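Long-range contact in light Chain (Clostridium botulinum, PDB 6BVD), which is the zinc protease domain of a mosaic botulinum neurotoxin and probably cleaves a neuronal SNARE protein, as other botulinum light chains do: residues A116-F130 and D314-F326. Numbering follows the deposited sequence. Where two conformers were deposited one is given.
Sequences AIPYLGNSYTQEEQF and DEFKNLYEWKYQF
Ile117, Tyr320 and Phe130 bury the largest areas in this contact, which illustrates how a loop can be fixed to a helix by side chains that reach for the loop's carbonyls. Tyr320 points from the helix into segment 116-130, and its hydroxyl donates to Pro118 O (OH to O 2.7 Å), approaching 18° off the carbonyl plane. One turn later, the fully extended chain of Lys323 delivers NZ to Ile117 O at 2.8 Å, this time from well above the carbonyl plane. The same ammonium donates to Leu237 O, so it ties the loop and the helix to a third part of the chain.

Apolar contacts flank the Tyr320 hydroxyl. Ile117 has CG1 between its backbone N and carbonyl carbon (chi1 69°), which carries the branch toward the helix; CG1 lies 3.5 Å from Leu319 CD2, and CD1 reaches the Phe316 ring. Leu120 CD1 sits over a face of the Phe316 ring, a CH-pi contact 4.0 Å from its centroid. The Tyr320 ring is held on two sides: Tyr119 CD1 lies over the centre of one face, while the edge of Tyr320 is turned to the face of the Phe130 ring, an offset edge-to-face pair with planes at 67°. Phe130 CE2 also packs on Phe316 CB, at 3.6 Å.

The contact thus joins the chain leaving helix 104-115 to helix 313-323. Phe130 belongs to strand 129-130, paired in parallel with strand 306-307, and its side chain also touches Leu301 of helix 280-301, while Tyr119 rests on Arg300 of that helix.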
loop_
_atom_site.group_PDB
_atom_site.type_symbol
_atom_site.label_atom_id
_atom_site.label_comp_id
_atom_site.label_asym_id
_atom_site.label_seq_id
_atom_site.Cartn_x
_atom_site.Cartn_y
_atom_site.Cartn_z
ATOM N N ALA A 116 -10.980 13.782 18.393
ATOM C CA ALA A 116 -11.053 14.103 19.844
ATOM C C ALA A 116 -10.297 15.398 20.142
ATOM O O ALA A 116 -9.336 15.414 20.901
ATOM C CB ALA A 116 -10.503 12.979 20.718
ATOM N N ILE A 117 -10.759 16.493 19.581
ATOM C CA ILE A 117 -10.056 17.760 19.800
ATOM C C ILE A 117 -10.086 18.223 21.293
ATOM O O ILE A 117 -11.046 17.990 22.025
ATOM C CB ILE A 117 -10.652 18.835 18.917
ATOM C CG1 ILE A 117 -12.055 19.158 19.396
ATOM C CG2 ILE A 117 -10.657 18.395 17.405
ATOM C CD1 ILE A 117 -12.570 20.486 18.835
ATOM N N PRO A 118 -9.028 18.882 21.766
ATOM C CA PRO A 118 -9.055 19.365 23.162
ATOM C C PRO A 118 -10.180 20.371 23.470
ATOM O O PRO A 118 -10.599 21.089 22.565
ATOM C CB PRO A 118 -7.701 20.047 23.319
ATOM C CG PRO A 118 -6.850 19.400 22.325
ATOM C CD PRO A 118 -7.716 19.102 21.139
ATOM N N TYR A 119 -10.689 20.390 24.699
ATOM C CA TYR A 119 -11.648 21.413 25.116
ATOM C C TYR A 119 -10.948 22.767 25.073
ATOM O O TYR A 119 -9.779 22.849 25.435
ATOM C CB TYR A 119 -12.191 21.148 26.524
ATOM C CG TYR A 119 -13.297 22.113 26.945
ATOM C CD1 TYR A 119 -14.610 21.877 26.585
ATOM C CD2 TYR A 119 -13.003 23.315 27.608
ATOM C CE1 TYR A 119 -15.626 22.755 26.938
ATOM C CE2 TYR A 119 -14.016 24.206 27.935
ATOM C CZ TYR A 119 -15.326 23.919 27.601
ATOM O OH TYR A 119 -16.346 24.782 27.949
ATOM N N LEU A 120 -11.670 23.802 24.631
ATOM C CA LEU A 120 -11.117 25.180 24.568
ATOM C C LEU A 120 -11.184 25.844 25.958
ATOM O O LEU A 120 -11.979 26.761 26.228
ATOM C CB LEU A 120 -11.852 26.019 23.491
ATOM C CG LEU A 120 -11.708 25.493 22.047
ATOM C CD1 LEU A 120 -12.498 26.369 21.004
ATOM C CD2 LEU A 120 -10.255 25.306 21.586
ATOM N N GLY A 121 -10.381 25.329 26.887
ATOM C CA GLY A 121 -10.352 25.909 28.215
ATOM C C GLY A 121 -9.736 24.910 29.163
ATOM O O GLY A 121 -9.555 23.735 28.787
ATOM N N ASN A 122 -9.391 25.375 30.356
ATOM C CA ASN A 122 -8.833 24.480 31.364
ATOM C C ASN A 122 -9.095 25.017 32.770
ATOM O O ASN A 122 -9.871 25.970 32.943
ATOM C CB ASN A 122 -7.341 24.261 31.108
ATOM C CG ASN A 122 -6.533 25.571 31.117
ATOM O OD1 ASN A 122 -6.390 26.209 32.143
ATOM N ND2 ASN A 122 -5.960 25.930 29.973
ATOM N N SER A 123 -8.465 24.421 33.796
ATOM C CA SER A 123 -8.781 24.827 35.153
ATOM C C SER A 123 -8.574 26.312 35.427
ATOM O O SER A 123 -9.317 26.884 36.201
ATOM C CB SER A 123 -7.963 24.010 36.161
ATOM O OG SER A 123 -8.444 22.682 36.117
ATOM N N TYR A 124 -7.608 26.918 34.751
ATOM C CA TYR A 124 -7.223 28.309 34.989
ATOM C C TYR A 124 -7.639 29.270 33.875
ATOM O O TYR A 124 -6.971 30.294 33.683
ATOM C CB TYR A 124 -5.717 28.377 35.163
ATOM C CG TYR A 124 -5.265 27.632 36.399
ATOM C CD1 TYR A 124 -6.028 27.647 37.564
ATOM C CD2 TYR A 124 -4.117 26.876 36.386
ATOM C CE1 TYR A 124 -5.609 26.938 38.728
ATOM C CE2 TYR A 124 -3.705 26.161 37.535
ATOM C CZ TYR A 124 -4.457 26.201 38.684
ATOM O OH TYR A 124 -4.033 25.482 39.808
ATOM N N THR A 125 -8.727 28.956 33.164
ATOM C CA THR A 125 -9.316 29.910 32.199
ATOM C C THR A 125 -10.774 30.159 32.596
ATOM O O THR A 125 -11.345 29.389 33.375
ATOM C CB THR A 125 -9.217 29.418 30.719
ATOM O OG1 THR A 125 -9.953 28.202 30.537
ATOM C CG2 THR A 125 -7.773 29.194 30.291
ATOM N N GLN A 126 -11.366 31.264 32.129
ATOM C CA GLN A 126 -12.753 31.604 32.460
ATOM C C GLN A 126 -13.773 30.586 31.929
ATOM O O GLN A 126 -13.749 30.246 30.736
ATOM C CB GLN A 126 -13.115 32.992 31.899
ATOM C CG GLN A 126 -12.338 34.107 32.523
ATOM C CD GLN A 126 -10.985 34.322 31.852
ATOM O OE1 GLN A 126 -10.623 33.614 30.896
ATOM N NE2 GLN A 126 -10.220 35.293 32.359
ATOM N N GLU A 127 -14.716 30.196 32.787
ATOM C CA GLU A 127 -15.724 29.185 32.434
ATOM C C GLU A 127 -16.662 29.642 31.304
ATOM O O GLU A 127 -17.111 28.816 30.516
ATOM C CB GLU A 127 -16.554 28.807 33.659
ATOM C CG GLU A 127 -15.677 28.256 34.805
ATOM C CD GLU A 127 -16.479 27.666 35.954
ATOM O OE1 GLU A 127 -17.648 27.278 35.739
ATOM O OE2 GLU A 127 -15.929 27.584 37.077
ATOM N N GLU A 128 -16.937 30.947 31.234
ATOM C CA GLU A 128 -17.856 31.509 30.221
ATOM C C GLU A 128 -17.272 31.617 28.825
ATOM O O GLU A 128 -17.954 31.998 27.865
ATOM C CB GLU A 128 -18.329 32.911 30.650
ATOM C CG GLU A 128 -19.007 32.945 31.982
ATOM C CD GLU A 128 -18.029 32.920 33.151
ATOM O OE1 GLU A 128 -16.802 33.094 32.933
ATOM O OE2 GLU A 128 -18.496 32.665 34.280
ATOM N N GLN A 129 -16.008 31.271 28.698
ATOM C CA GLN A 129 -15.259 31.550 27.489
ATOM C C GLN A 129 -14.684 30.293 26.873
ATOM O O GLN A 129 -14.169 29.433 27.598
ATOM C CB GLN A 129 -14.139 32.525 27.821
ATOM C CG GLN A 129 -13.587 33.296 26.668
ATOM C CD GLN A 129 -12.537 34.292 27.113
ATOM O OE1 GLN A 129 -11.746 34.015 28.012
ATOM N NE2 GLN A 129 -12.514 35.455 26.470
ATOM N N PHE A 130 -14.829 30.162 25.556
ATOM C CA PHE A 130 -14.008 29.235 24.774
ATOM C C PHE A 130 -12.655 29.906 24.560
ATOM O O PHE A 130 -12.563 30.923 23.852
ATOM C CB PHE A 130 -14.642 28.888 23.416
ATOM C CG PHE A 130 -15.649 27.752 23.469
ATOM C CD1 PHE A 130 -15.591 26.782 24.471
ATOM C CD2 PHE A 130 -16.673 27.686 22.532
ATOM C CE1 PHE A 130 -16.559 25.750 24.518
ATOM C CE2 PHE A 130 -17.623 26.668 22.561
ATOM C CZ PHE A 130 -17.561 25.688 23.554
ATOM N N ASP A 314 -21.607 27.802 18.645
ATOM C CA ASP A 314 -22.572 26.696 18.695
ATOM C C ASP A 314 -22.027 25.431 18.054
ATOM O O ASP A 314 -22.326 24.330 18.533
ATOM C CB ASP A 314 -23.909 27.071 18.040
ATOM C CG ASP A 314 -24.794 27.898 18.965
ATOM O OD1 ASP A 314 -24.506 27.956 20.185
ATOM O OD2 ASP A 314 -25.792 28.459 18.484
ATOM N N GLU A 315 -21.236 25.557 16.990
ATOM C CA GLU A 315 -20.624 24.365 16.394
ATOM C C GLU A 315 -19.653 23.654 17.360
ATOM O O GLU A 315 -19.629 22.418 17.427
ATOM C CB GLU A 315 -19.887 24.726 15.111
ATOM C CG GLU A 315 -20.840 24.889 13.931
ATOM C CD GLU A 315 -20.148 25.213 12.617
ATOM O OE1 GLU A 315 -18.928 25.506 12.629
ATOM O OE2 GLU A 315 -20.845 25.176 11.570
ATOM N N PHE A 316 -18.865 24.415 18.113
ATOM C CA PHE A 316 -17.961 23.787 19.096
ATOM C C PHE A 316 -18.742 23.179 20.241
ATOM O O PHE A 316 -18.332 22.125 20.752
ATOM C CB PHE A 316 -16.897 24.765 19.639
ATOM C CG PHE A 316 -15.665 24.831 18.781
ATOM C CD1 PHE A 316 -14.538 24.101 19.104
ATOM C CD2 PHE A 316 -15.657 25.593 17.612
ATOM C CE1 PHE A 316 -13.401 24.138 18.298
ATOM C CE2 PHE A 316 -14.545 25.649 16.805
ATOM C CZ PHE A 316 -13.401 24.905 17.142
ATOM N N LYS A 317 -19.856 23.791 20.653
ATOM C CA LYS A 317 -20.704 23.162 21.681
ATOM C C LYS A 317 -21.277 21.812 21.218
ATOM O O LYS A 317 -21.386 20.865 22.013
ATOM C CB LYS A 317 -21.858 24.081 22.093
ATOM C CG LYS A 317 -21.421 25.288 22.928
ATOM C CD LYS A 317 -22.634 26.085 23.369
ATOM C CE LYS A 317 -22.202 27.305 24.193
ATOM N NZ LYS A 317 -23.379 28.079 24.675
ATOM N N ASN A 318 -21.696 21.751 19.961
ATOM C CA ASN A 318 -22.145 20.475 19.402
ATOM C C ASN A 318 -21.018 19.464 19.408
ATOM O O ASN A 318 -21.210 18.285 19.718
ATOM C CB ASN A 318 -22.663 20.657 17.972
ATOM C CG ASN A 318 -23.869 21.540 17.912
ATOM O OD1 ASN A 318 -24.516 21.785 18.930
ATOM N ND2 ASN A 318 -24.180 22.048 16.718
ATOM N N LEU A 319 -19.825 19.931 19.077
ATOM C CA LEU A 319 -18.676 19.045 19.023
ATOM C C LEU A 319 -18.340 18.425 20.402
ATOM O O LEU A 319 -18.057 17.210 20.477
ATOM C CB LEU A 319 -17.496 19.806 18.463
ATOM C CG LEU A 319 -16.382 19.003 17.817
ATOM C CD1 LEU A 319 -15.645 19.952 16.887
ATOM C CD2 LEU A 319 -15.454 18.418 18.861
ATOM N N TYR A 320 -18.390 19.222 21.476
ATOM C CA TYR A 320 -18.097 18.705 22.837
ATOM C C TYR A 320 -19.267 17.876 23.395
ATOM O O TYR A 320 -19.057 16.931 24.178
ATOM C CB TYR A 320 -17.744 19.866 23.799
ATOM C CG TYR A 320 -16.471 20.560 23.364
ATOM C CD1 TYR A 320 -15.349 19.815 23.029
ATOM C CD2 TYR A 320 -16.399 21.959 23.235
ATOM C CE1 TYR A 320 -14.208 20.395 22.559
ATOM C CE2 TYR A 320 -15.240 22.567 22.789
ATOM C CZ TYR A 320 -14.130 21.800 22.467
ATOM O OH TYR A 320 -12.944 22.373 21.996
ATOM N N GLU A 321 -20.491 18.187 22.952
ATOM C CA GLU A 321 -21.645 17.381 23.327
ATOM C C GLU A 321 -21.429 15.943 22.857
ATOM O O GLU A 321 -21.638 14.998 23.625
ATOM C CB GLU A 321 -22.941 17.927 22.741
ATOM C CG GLU A 321 -24.139 16.994 23.002
ATOM C CD GLU A 321 -25.407 17.424 22.252
ATOM O OE1 GLU A 321 -25.330 18.397 21.471
ATOM O OE2 GLU A 321 -26.461 16.759 22.416
ATOM N N TRP A 322 -20.965 15.803 21.619
ATOM C CA TRP A 322 -20.636 14.504 21.042
ATOM C C TRP A 322 -19.393 13.842 21.673
ATOM O O TRP A 322 -19.429 12.642 22.011
ATOM C CB TRP A 322 -20.415 14.618 19.538
ATOM C CG TRP A 322 -20.038 13.301 18.985
ATOM C CD1 TRP A 322 -18.793 12.926 18.591
ATOM C CD2 TRP A 322 -20.908 12.201 18.682
ATOM N NE1 TRP A 322 -18.824 11.655 18.087
ATOM C CE2 TRP A 322 -20.113 11.189 18.123
ATOM C CE3 TRP A 322 -22.289 11.975 18.829
ATOM C CZ2 TRP A 322 -20.646 9.954 17.714
ATOM C CZ3 TRP A 322 -22.822 10.759 18.413
ATOM C CH2 TRP A 322 -22.001 9.764 17.867
ATOM N N LYS A 323 -18.296 14.604 21.794
ATOM C CA LYS A 323 -17.031 14.100 22.329
ATOM C C LYS A 323 -17.202 13.495 23.720
ATOM O O LYS A 323 -16.708 12.399 23.986
ATOM C CB LYS A 323 -15.981 15.214 22.410
ATOM C CG LYS A 323 -14.657 14.745 23.020
ATOM C CD LYS A 323 -13.657 15.899 23.214
ATOM C CE LYS A 323 -12.302 15.356 23.683
ATOM N NZ LYS A 323 -11.344 16.323 24.263
ATOM N N TYR A 324 -17.883 14.220 24.606
ATOM C CA TYR A 324 -18.017 13.763 25.985
ATOM C C TYR A 324 -19.300 12.994 26.205
ATOM O O TYR A 324 -19.586 12.600 27.319
ATOM C CB TYR A 324 -17.945 14.945 26.952
ATOM C CG TYR A 324 -16.606 15.601 26.935
ATOM C CD1 TYR A 324 -15.506 14.973 27.531
ATOM C CD2 TYR A 324 -16.422 16.866 26.370
ATOM C CE1 TYR A 324 -14.275 15.548 27.526
ATOM C CE2 TYR A 324 -15.170 17.471 26.370
ATOM C CZ TYR A 324 -14.106 16.800 26.953
ATOM O OH TYR A 324 -12.859 17.333 26.973
ATOM N N GLN A 325 -20.067 12.788 25.134
ATOM C CA GLN A 325 -21.322 12.039 25.170
ATOM C C GLN A 325 -22.279 12.550 26.212
ATOM O O GLN A 325 -22.926 11.777 26.946
ATOM C CB GLN A 325 -21.033 10.567 25.424
ATOM C CG GLN A 325 -20.333 9.919 24.258
ATOM C CD GLN A 325 -21.279 9.671 23.090
ATOM O OE1 GLN A 325 -22.112 8.764 23.157
ATOM N NE2 GLN A 325 -21.127 10.438 22.003
ATOM N N PHE A 326 -22.364 13.867 26.282
ATOM C CA PHE A 326 -23.271 14.517 27.190
ATOM C C PHE A 326 -24.715 14.354 26.767
ATOM O O PHE A 326 -25.020 14.330 25.564
ATOM C CB PHE A 326 -22.953 16.028 27.255
ATOM C CG PHE A 326 -21.670 16.377 27.967
ATOM C CD1 PHE A 326 -21.171 15.587 28.997
ATOM C CD2 PHE A 326 -20.958 17.537 27.596
ATOM C CE1 PHE A 326 -19.976 15.946 29.649
ATOM C CE2 PHE A 326 -19.785 17.919 28.247
ATOM C CZ PHE A 326 -19.272 17.126 29.272
#